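Side-chain contacts in poly(ADP-ribose) glycohydrolase (Thermomonospora curvata, PDB 3SIG), which hydrolyses poly(ADP-ribose), cleaving the glycosidic bonds between ADP-ribose units, through a catalytic domain of the macrodomain clan: residues Glu71-Ala76 / Arg157-Arg162; Gly102-Gly107 / Gly114-Ser119; Tyr122-Ala127 / Ile148-Val153. One frame throughout, in Å; residues are numbered along the deposited sequence.

In the fold
All three contacts lie within the macrodomain-type fold, and interactions 2 and 3 are nested along the chain inside the loop closed by interaction 1. Interaction 1 sits partly at the surface, where a charged turn meets a helix N-cap beside the adenine of ADP-ribose; its chemistry is polar and water-assisted. Interactions 2 and 3 are buried. The former is a methyl-on-ring contact between the glycine-rich loop and helix 111-118, the latter pairs two serines and two aliphatic side chains between helix 121-125 and strand 147-157. Interactions 1 and 2 meet through Leu75 packed on Leu115 and Ser118, interactions 2 and 3 through the edge-to-face rings of Phe104 and Tyr122.

Interaction 1: Glu71-Ala76 / Arg157-Arg162; sequences EETTLA and RDDAGR. With AR6 ([(2R,3S,4R,5R)-5-(6-aminopurin-9-yl)-3,4-dihydroxy-oxolan-2-yl]methyl [hydroxy-[[(2R,3S,4R,5S)-3,4,5-trihydroxyoxolan-2-yl]methoxy]phosphoryl] hydrogen phosphate), chain B.
At the adenine end of the ADP-ribose pocket, the N-cap of helix 74-84 is held by a beta turn from the hairpin connection between strands 147-157 and 163-175. Thr73 is the N-cap residue, and its hydroxyl works in two directions. OG1 donates to Asp159 OD1 at 2.7 Å, meeting the carboxylate on its syn side, 27° out of plane, and it accepts from Ala76 N at 2.9 Å, the capping bond. With chi1 at 62°, OG1 lies between the backbone N and the carbonyl carbon of Thr73, from where it can serve both partners. The methyl CG2 rests alongside, 3.5 Å from Asp159 OD1. The second carboxylate oxygen, Asp159 OD2, accepts from a water at 2.8 Å that in turn takes the N-H of Thr73, while Ala76 CB lies 3.8 Å from Asp159 OD2. A carboxylate so close to the helix start would probably be stabilised by the helix dipole. Asp159 stands in a type I turn, Asp158 to Gly161, where Asp158 OD1 accepts from Arg162 N from above its carboxylate plane. One residue past the cap, Thr74 N donates to N1 of the adenine at 3.0 Å, and Gln111 bonds the Thr74 hydroxyl. The capped helix start thus reads the base by a backbone N-H, as part of the adenine site of this macrodomain-type fold.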
loop_
_atom_site.group_PDB
_atom_site.type_symbol
_atom_site.label_atom_id
_atom_site.label_comp_id
_atom_site.label_asym_id
_atom_site.label_seq_id
_atom_site.Cartn_x
_atom_site.Cartn_y
_atom_site.Cartn_z
ATOM N N GLU A 71 -1.544 1.313 15.978
ATOM C CA GLU A 71 -1.626 -0.134 15.734
ATOM C C GLU A 71 -2.755 -0.509 14.774
ATOM O O GLU A 71 -3.135 -1.689 14.679
ATOM C CB GLU A 71 -1.757 -0.923 17.043
ATOM C CG GLU A 71 -0.440 -0.918 17.864
ATOM C CD GLU A 71 -0.379 -1.976 18.967
ATOM O OE1 GLU A 71 0.226 -3.075 18.773
ATOM O OE2 GLU A 71 -0.923 -1.670 20.046
ATOM N N GLU A 72 -3.268 0.485 14.064
ATOM C CA GLU A 72 -4.288 0.266 13.069
ATOM C C GLU A 72 -3.764 -0.528 11.911
ATOM O O GLU A 72 -2.603 -0.445 11.536
ATOM C CB GLU A 72 -4.788 1.604 12.518
ATOM C CG GLU A 72 -5.557 2.436 13.519
ATOM C CD GLU A 72 -5.759 3.851 13.063
ATOM O OE1 GLU A 72 -4.758 4.539 12.812
ATOM O OE2 GLU A 72 -6.925 4.271 12.956
ATOM N N THR A 73 -4.659 -1.258 11.270
ATOM C CA THR A 73 -4.395 -1.745 9.933
ATOM C C THR A 73 -4.345 -0.552 8.974
ATOM O O THR A 73 -4.865 0.541 9.248
ATOM C CB THR A 73 -5.497 -2.678 9.426
ATOM O OG1 THR A 73 -6.717 -1.930 9.383
ATOM C CG2 THR A 73 -5.677 -3.876 10.335
ATOM N N THR A 74 -3.742 -0.773 7.815
ATOM C CA THR A 74 -3.739 0.227 6.745
ATOM C C THR A 74 -5.147 0.733 6.485
ATOM O O THR A 74 -5.399 1.945 6.413
ATOM C CB THR A 74 -3.152 -0.352 5.461
ATOM O OG1 THR A 74 -1.892 -0.984 5.765
ATOM C CG2 THR A 74 -2.971 0.715 4.384
ATOM N N LEU A 75 -6.071 -0.179 6.283
ATOM C CA LEU A 75 -7.435 0.229 5.953
ATOM C C LEU A 75 -8.147 0.932 7.075
ATOM O O LEU A 75 -8.904 1.871 6.823
ATOM C CB LEU A 75 -8.235 -0.962 5.476
ATOM C CG LEU A 75 -7.798 -1.426 4.088
ATOM C CD1 LEU A 75 -8.611 -2.618 3.696
ATOM C CD2 LEU A 75 -7.872 -0.362 2.998
ATOM N N ALA A 76 -7.915 0.536 8.318
ATOM C CA ALA A 76 -8.591 1.188 9.432
ATOM C C ALA A 76 -8.119 2.633 9.528
ATOM O O ALA A 76 -8.898 3.561 9.725
ATOM C CB ALA A 76 -8.352 0.444 10.743
ATOM N N ARG A 157 -14.759 -3.464 2.653
ATOM C CA ARG A 157 -14.780 -4.381 3.792
ATOM C C ARG A 157 -14.061 -3.773 4.974
ATOM O O ARG A 157 -13.124 -2.961 4.783
ATOM C CB ARG A 157 -14.143 -5.746 3.500
ATOM C CG ARG A 157 -14.764 -6.536 2.395
ATOM C CD ARG A 157 -14.209 -7.956 2.362
ATOM N NE ARG A 157 -14.612 -8.618 1.145
ATOM C CZ ARG A 157 -15.675 -9.391 1.060
ATOM N NH1 ARG A 157 -16.422 -9.615 2.118
ATOM N NH2 ARG A 157 -15.990 -9.943 -0.099
ATOM N N ASP A 158 -14.439 -4.175 6.184
ATOM C CA ASP A 158 -13.694 -3.838 7.393
ATOM C C ASP A 158 -12.609 -4.883 7.676
ATOM O O ASP A 158 -12.412 -5.783 6.888
ATOM C CB ASP A 158 -14.634 -3.662 8.577
ATOM C CG ASP A 158 -15.295 -4.959 9.025
ATOM O OD1 ASP A 158 -14.929 -6.088 8.636
ATOM O OD2 ASP A 158 -16.232 -4.854 9.862
ATOM N N ASP A 159 -11.954 -4.766 8.838
ATOM C CA ASP A 159 -10.800 -5.616 9.164
ATOM C C ASP A 159 -11.216 -7.093 9.277
ATOM O O ASP A 159 -10.425 -8.009 9.003
ATOM C CB ASP A 159 -10.142 -5.162 10.477
ATOM C CG ASP A 159 -9.393 -3.837 10.362
ATOM O OD1 ASP A 159 -8.974 -3.451 9.234
ATOM O OD2 ASP A 159 -9.223 -3.193 11.433
ATOM N N ALA A 160 -12.470 -7.327 9.637
ATOM C CA ALA A 160 -12.959 -8.688 9.824
ATOM C C ALA A 160 -13.467 -9.331 8.533
ATOM O O ALA A 160 -13.831 -10.514 8.527
ATOM C CB ALA A 160 -14.060 -8.699 10.868
ATOM N N GLY A 161 -13.536 -8.561 7.454
ATOM C CA GLY A 161 -14.016 -9.081 6.196
ATOM C C GLY A 161 -15.482 -8.779 5.961
ATOM O O GLY A 161 -16.010 -9.193 4.940
ATOM N N ARG A 162 -16.130 -8.061 6.878
ATOM C CA ARG A 162 -17.541 -7.680 6.719
ATOM C C ARG A 162 -17.713 -6.562 5.700
ATOM O O ARG A 162 -16.955 -5.588 5.695
ATOM C CB ARG A 162 -18.104 -7.219 8.059
ATOM C CG ARG A 162 -18.308 -8.325 9.088
ATOM C CD ARG A 162 -19.627 -9.040 8.877
ATOM N NE ARG A 162 -20.771 -8.152 9.094
ATOM C CZ ARG A 162 -21.482 -8.093 10.219
ATOM N NH1 ARG A 162 -21.176 -8.875 11.246
ATOM N NH2 ARG A 162 -22.499 -7.249 10.316
HETATM N N1 AR6 B . -1.961 -3.112 8.163
HETATM C C2 AR6 B . -0.876 -2.545 8.682
HETATM N N3 AR6 B . 0.298 -3.180 8.966
HETATM C C4 AR6 B . 0.291 -4.494 8.645
HETATM C C5 AR6 B . -0.854 -5.153 8.075
HETATM C C6 AR6 B . -1.962 -4.378 7.851
HETATM N N6 AR6 B . -3.114 -4.961 7.322
HETATM N N7 AR6 B . -0.458 -6.521 7.861
HETATM C C8 AR6 B . 0.751 -6.630 8.300
HETATM N N9 AR6 B . 1.279 -5.472 8.789
HETATM P PA AR6 B . 3.832 -7.433 4.894
HETATM P PB AR6 B . 6.134 -6.932 3.071
HETATM C "C1'" AR6 B . 2.591 -5.144 9.341
HETATM O O1A AR6 B . 4.545 -8.627 5.420
HETATM O O1B AR6 B . 6.368 -5.679 2.250
HETATM C C1D AR6 B . 2.593 -10.018 0.487
HETATM O O1D AR6 B . 2.361 -11.373 0.224
HETATM C "C2'" AR6 B . 3.308 -6.321 9.967
HETATM O "O2'" AR6 B . 4.058 -5.892 11.069
HETATM O O2A AR6 B . 2.444 -7.623 4.338
HETATM O O2B AR6 B . 7.165 -7.323 4.075
HETATM C C2D AR6 B . 2.824 -9.344 -0.808
HETATM O O2D AR6 B . 1.930 -9.613 -1.831
HETATM C "C3'" AR6 B . 4.213 -6.752 8.871
HETATM O "O3'" AR6 B . 5.376 -7.351 9.342
HETATM O O3A AR6 B . 4.754 -6.690 3.832
HETATM C C3D AR6 B . 4.280 -9.388 -1.003
HETATM O O3D AR6 B . 4.499 -10.598 -1.678
HETATM C "C4'" AR6 B . 4.525 -5.493 8.113
HETATM O "O4'" AR6 B . 3.461 -4.606 8.379
HETATM C C4D AR6 B . 4.795 -9.391 0.393
HETATM O O4D AR6 B . 3.777 -9.891 1.247
HETATM C "C5'" AR6 B . 4.731 -5.655 6.613
HETATM O "O5'" AR6 B . 3.616 -6.304 6.024
HETATM C C5D AR6 B . 5.265 -8.020 0.877
HETATM O O5D AR6 B . 5.870 -8.184 2.145
HETATM O O HOH W 1 -7.284 -1.757 12.809
#

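Interaction 2: Gly102-Gly107 / Gly114-Ser119; sequences GGFLSG and GLARSS
The glycine-rich loop beside the ADP-ribose pocket, which runs from strand 90-94 to helix 111-118, folds back here on the helix that follows it. Gly102 touches the ligand, and the chain then passes through a short 3-10 turn, in which Phe104 lies against Ala116. The methyl CB of Ala116 sits over one face of the Phe104 ring, 3.7 Å from the centroid and 16° off the ring normal, a CH-pi contact. Its closest ring atom is Phe104 CG, at 3.6 Å. A chi1 of 83° places CG of Phe104 between its own backbone N and carbonyl carbon, and with this turn the ring presents a face to the helix. Leu105 CG lies over the opposite face, 3.7 Å above the plane and offset toward the rim, so the ring has its sequence neighbour on one face and the helix on the other. Arg117 follows alongside, its CG 4.2 Å from Phe104 CD2. Its guanidinium then folds back over Gly114, whose CA lies 3.4 Å above the guanidinium plane. From there NH1 of Arg117 donates to a water at 2.9 Å, and the same water donates to the carbonyl O of Phe104, tying the two segments by a second, polar link. Beyond the two segments, Tyr122 meets the Phe104 ring edge-to-face, and Glu113, a ligand-binding residue, accepts from Gly103 N. This packing of loop on helix belongs to the family's glycine-rich loop with the paired glutamates after it, the catalytic region of PARG enzymes.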
loop_
_atom_site.group_PDB
_atom_site.type_symbol
_atom_site.label_atom_id
_atom_site.label_comp_id
_atom_site.label_asym_id
_atom_site.label_seq_id
_atom_site.Cartn_x
_atom_site.Cartn_y
_atom_site.Cartn_z
ATOM N N GLY A 102 -0.942 -10.089 -4.603
ATOM C CA GLY A 102 -0.167 -11.103 -3.940
ATOM C C GLY A 102 -0.833 -12.457 -4.045
ATOM O O GLY A 102 -1.291 -12.856 -5.105
ATOM N N GLY A 103 -0.872 -13.168 -2.932
ATOM C CA GLY A 103 -1.510 -14.478 -2.895
ATOM C C GLY A 103 -2.982 -14.463 -2.462
ATOM O O GLY A 103 -3.475 -15.429 -1.867
ATOM N N PHE A 104 -3.701 -13.366 -2.688
ATOM C CA PHE A 104 -4.972 -13.246 -2.012
ATOM C C PHE A 104 -5.932 -14.357 -2.382
ATOM O O PHE A 104 -6.680 -14.830 -1.517
ATOM C CB PHE A 104 -5.591 -11.843 -2.141
ATOM C CG PHE A 104 -6.355 -11.561 -3.410
ATOM C CD1 PHE A 104 -5.717 -11.456 -4.638
ATOM C CD2 PHE A 104 -7.706 -11.287 -3.337
ATOM C CE1 PHE A 104 -6.435 -11.150 -5.775
ATOM C CE2 PHE A 104 -8.428 -10.951 -4.462
ATOM C CZ PHE A 104 -7.788 -10.894 -5.689
ATOM N N LEU A 105 -5.951 -14.761 -3.653
ATOM C CA LEU A 105 -6.900 -15.787 -4.089
ATOM C C LEU A 105 -6.585 -17.171 -3.574
ATOM O O LEU A 105 -7.471 -18.020 -3.576
ATOM C CB LEU A 105 -7.073 -15.751 -5.608
ATOM C CG LEU A 105 -7.936 -14.567 -6.067
ATOM C CD1 LEU A 105 -7.645 -14.239 -7.544
ATOM C CD2 LEU A 105 -9.404 -14.794 -5.836
ATOM N N SER A 106 -5.364 -17.395 -3.115
ATOM C CA SER A 106 -5.038 -18.651 -2.445
ATOM C C SER A 106 -5.230 -18.571 -0.938
ATOM O O SER A 106 -4.892 -19.504 -0.207
ATOM C CB SER A 106 -3.568 -18.986 -2.708
ATOM O OG SER A 106 -3.306 -19.072 -4.095
ATOM N N GLY A 107 -5.715 -17.433 -0.456
ATOM C CA GLY A 107 -5.941 -17.260 0.966
ATOM C C GLY A 107 -4.732 -16.865 1.780
ATOM O O GLY A 107 -4.723 -16.998 3.008
ATOM N N GLY A 114 -4.864 -8.441 2.197
ATOM C CA GLY A 114 -5.991 -7.813 2.861
ATOM C C GLY A 114 -6.552 -6.652 2.044
ATOM O O GLY A 114 -7.775 -6.478 1.933
ATOM N N LEU A 115 -5.679 -5.865 1.445
ATOM C CA LEU A 115 -6.176 -4.778 0.598
ATOM C C LEU A 115 -6.963 -5.346 -0.581
ATOM O O LEU A 115 -8.056 -4.858 -0.920
ATOM C CB LEU A 115 -5.012 -3.937 0.048
ATOM C CG LEU A 115 -4.116 -3.289 1.108
ATOM C CD1 LEU A 115 -3.016 -2.500 0.466
ATOM C CD2 LEU A 115 -4.905 -2.426 2.120
ATOM N N ALA A 116 -6.442 -6.401 -1.203
ATOM C CA ALA A 116 -7.093 -6.996 -2.359
ATOM C C ALA A 116 -8.427 -7.682 -2.006
ATOM O O ALA A 116 -9.349 -7.695 -2.805
ATOM C CB ALA A 116 -6.131 -7.990 -3.049
ATOM N N ARG A 117 -8.546 -8.208 -0.804
ATOM C CA ARG A 117 -9.791 -8.830 -0.402
ATOM C C ARG A 117 -10.842 -7.784 -0.107
ATOM O O ARG A 117 -12.035 -8.096 -0.077
ATOM C CB ARG A 117 -9.600 -9.644 0.885
ATOM C CG ARG A 117 -8.915 -11.002 0.695
ATOM C CD ARG A 117 -9.097 -11.983 1.877
ATOM N NE ARG A 117 -8.758 -11.356 3.136
ATOM C CZ ARG A 117 -7.536 -11.215 3.618
ATOM N NH1 ARG A 117 -6.486 -11.713 2.979
ATOM N NH2 ARG A 117 -7.362 -10.547 4.741
ATOM N N SER A 118 -10.437 -6.559 0.186
ATOM C CA SER A 118 -11.322 -5.560 0.807
ATOM C C SER A 118 -11.691 -4.399 -0.081
ATOM O O SER A 118 -12.356 -3.481 0.409
ATOM C CB SER A 118 -10.644 -4.996 2.059
ATOM O OG SER A 118 -10.244 -6.028 2.944
ATOM N N SER A 119 -11.261 -4.398 -1.336
ATOM C CA SER A 119 -11.363 -3.186 -2.140
ATOM C C SER A 119 -11.380 -3.534 -3.616
ATOM O O SER A 119 -11.341 -4.723 -3.978
ATOM C CB SER A 119 -10.158 -2.262 -1.867
ATOM O OG SER A 119 -8.973 -2.771 -2.453
HETATM O O HOH W 2 -6.263 -13.871 1.105
#

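Interaction 3: Tyr122-Ala127 / Ile148-Val153; sequences YASLRA and IYSPGV
Leu125, Ser124 and Ile148 make up most of this buried contact, in which helix 121-125 lies against strand 147-157 of the central mixed sheet in the macrodomain-type fold. Leu125 meets Ile148 through one branch: its CD2 reaches CG2 of Ile148 at 3.8 Å and CD1 of the same residue at 3.9 Å, so one leucine methyl rests against both isoleucine methyls from the same side. The side chains cross obliquely. In Ile148, CG2 is anti to the backbone N and CG1 anti to the carbonyl carbon (chi1 -61°), which brings both methyls, CG2 and CD1, within contact of Leu125 CD2. The same Leu125 CD2 also lies 4.0 Å from Ser150 OG, next to the polar part of the contact. Around this apolar patch, Thr174 of the neighbouring strand and Tyr132 of helix 129-138 touch Leu125, while Phe131 of that helix packs on Ile148.

Two residues along the strand, the chemistry becomes polar. Ser150 and Ile148 point their side chains to the helix side of the sheet, whereas Tyr149 between them points away and stacks its ring on His210. Ser124 sends its hydroxyl out with OG anti to the backbone N (chi1 171°), a setting that carries it off the helix toward the strand. The hydroxyl of Thr41 also bonds Ser124 OG, linking this buried serine pair to the segment before strand 42-44. Since Ser124 and Leu125 are consecutive in the helix, one corner of it supplies both the polar and the apolar halves of the contact. The two serine hydroxyls meet in a short hydrogen bond, with Ser124 OG 2.6 Å from Ser150 OG.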
loop_
_atom_site.group_PDB
_atom_site.type_symbol
_atom_site.label_atom_id
_atom_site.label_comp_id
_atom_site.label_asym_id
_atom_site.label_seq_id
_atom_site.Cartn_x
_atom_site.Cartn_y
_atom_site.Cartn_z
ATOM N N TYR A 122 -7.422 -5.030 -6.762
ATOM C CA TYR A 122 -7.039 -6.044 -7.756
ATOM C C TYR A 122 -7.466 -5.668 -9.155
ATOM O O TYR A 122 -6.772 -5.976 -10.103
ATOM C CB TYR A 122 -7.663 -7.381 -7.372
ATOM C CG TYR A 122 -7.567 -8.560 -8.319
ATOM C CD1 TYR A 122 -6.358 -9.123 -8.648
ATOM C CD2 TYR A 122 -8.727 -9.157 -8.802
ATOM C CE1 TYR A 122 -6.329 -10.274 -9.453
ATOM C CE2 TYR A 122 -8.677 -10.265 -9.586
ATOM C CZ TYR A 122 -7.493 -10.788 -9.896
ATOM O OH TYR A 122 -7.486 -11.931 -10.689
ATOM N N ALA A 123 -8.647 -5.059 -9.301
ATOM C CA ALA A 123 -9.106 -4.680 -10.619
ATOM C C ALA A 123 -8.131 -3.669 -11.236
ATOM O O ALA A 123 -7.924 -3.683 -12.431
ATOM C CB ALA A 123 -10.494 -4.091 -10.568
ATOM N N SER A 124 -7.577 -2.772 -10.414
ATOM C CA SER A 124 -6.576 -1.829 -10.876
ATOM C C SER A 124 -5.251 -2.502 -11.223
ATOM O O SER A 124 -4.718 -2.339 -12.312
ATOM C CB SER A 124 -6.392 -0.752 -9.793
ATOM O OG SER A 124 -5.280 0.084 -10.090
ATOM N N LEU A 125 -4.704 -3.254 -10.271
ATOM C CA LEU A 125 -3.375 -3.853 -10.453
ATOM C C LEU A 125 -3.352 -4.877 -11.580
ATOM O O LEU A 125 -2.365 -4.958 -12.332
ATOM C CB LEU A 125 -2.873 -4.468 -9.172
ATOM C CG LEU A 125 -2.819 -3.548 -7.976
ATOM C CD1 LEU A 125 -2.227 -4.285 -6.749
ATOM C CD2 LEU A 125 -2.007 -2.303 -8.321
ATOM N N ARG A 126 -4.427 -5.634 -11.738
ATOM C CA ARG A 126 -4.432 -6.683 -12.752
ATOM C C ARG A 126 -4.402 -6.070 -14.146
ATOM O O ARG A 126 -4.032 -6.767 -15.101
ATOM C CB ARG A 126 -5.640 -7.608 -12.597
ATOM C CG ARG A 126 -6.895 -7.014 -13.215
ATOM C CD ARG A 126 -8.101 -6.987 -12.378
ATOM N NE ARG A 126 -8.845 -8.223 -12.378
ATOM C CZ ARG A 126 -10.170 -8.328 -12.517
ATOM N NH1 ARG A 126 -10.957 -7.277 -12.724
ATOM N NH2 ARG A 126 -10.710 -9.522 -12.460
ATOM N N ALA A 127 -4.747 -4.789 -14.265
ATOM C CA ALA A 127 -4.729 -4.072 -15.525
ATOM C C ALA A 127 -3.361 -3.495 -15.901
ATOM O O ALA A 127 -3.223 -2.804 -16.930
ATOM C CB ALA A 127 -5.758 -2.969 -15.495
ATOM N N ILE A 148 2.790 1.650 -9.286
ATOM C CA ILE A 148 1.444 1.790 -9.829
ATOM C C ILE A 148 0.650 2.712 -8.927
ATOM O O ILE A 148 0.565 2.508 -7.700
ATOM C CB ILE A 148 0.729 0.441 -9.946
ATOM C CG1 ILE A 148 1.464 -0.527 -10.894
ATOM C CG2 ILE A 148 -0.688 0.627 -10.437
ATOM C CD1 ILE A 148 1.007 -1.967 -10.811
ATOM N N TYR A 149 0.054 3.717 -9.554
ATOM C CA TYR A 149 -0.806 4.662 -8.875
ATOM C C TYR A 149 -2.249 4.322 -9.241
ATOM O O TYR A 149 -2.616 4.310 -10.430
ATOM C CB TYR A 149 -0.482 6.110 -9.283
ATOM C CG TYR A 149 -1.455 7.112 -8.675
ATOM C CD1 TYR A 149 -1.436 7.395 -7.322
ATOM C CD2 TYR A 149 -2.383 7.698 -9.465
ATOM C CE1 TYR A 149 -2.340 8.299 -6.762
ATOM C CE2 TYR A 149 -3.299 8.595 -8.929
ATOM C CZ TYR A 149 -3.262 8.863 -7.572
ATOM O OH TYR A 149 -4.188 9.753 -7.035
ATOM N N SER A 150 -3.052 4.084 -8.216
ATOM C CA SER A 150 -4.470 3.680 -8.372
ATOM C C SER A 150 -5.376 4.684 -7.664
ATOM O O SER A 150 -5.507 4.653 -6.456
ATOM C CB SER A 150 -4.682 2.287 -7.770
ATOM O OG SER A 150 -3.782 1.328 -8.301
ATOM N N PRO A 151 -6.010 5.582 -8.421
ATOM C CA PRO A 151 -6.818 6.649 -7.799
ATOM C C PRO A 151 -8.216 6.184 -7.459
ATOM O O PRO A 151 -8.821 5.404 -8.208
ATOM C CB PRO A 151 -6.904 7.718 -8.887
ATOM C CG PRO A 151 -6.855 6.935 -10.178
ATOM C CD PRO A 151 -5.918 5.739 -9.880
ATOM N N GLY A 152 -8.769 6.647 -6.349
ATOM C CA GLY A 152 -10.187 6.463 -6.112
ATOM C C GLY A 152 -10.655 5.023 -6.043
ATOM O O GLY A 152 -11.764 4.701 -6.439
ATOM N N VAL A 153 -9.846 4.134 -5.483
ATOM C CA VAL A 153 -10.219 2.736 -5.367
ATOM C C VAL A 153 -11.256 2.611 -4.258
ATOM O O VAL A 153 -11.022 3.006 -3.105
ATOM C CB VAL A 153 -8.995 1.871 -5.022
ATOM C CG1 VAL A 153 -9.409 0.440 -4.820
ATOM C CG2 VAL A 153 -7.959 1.982 -6.133
#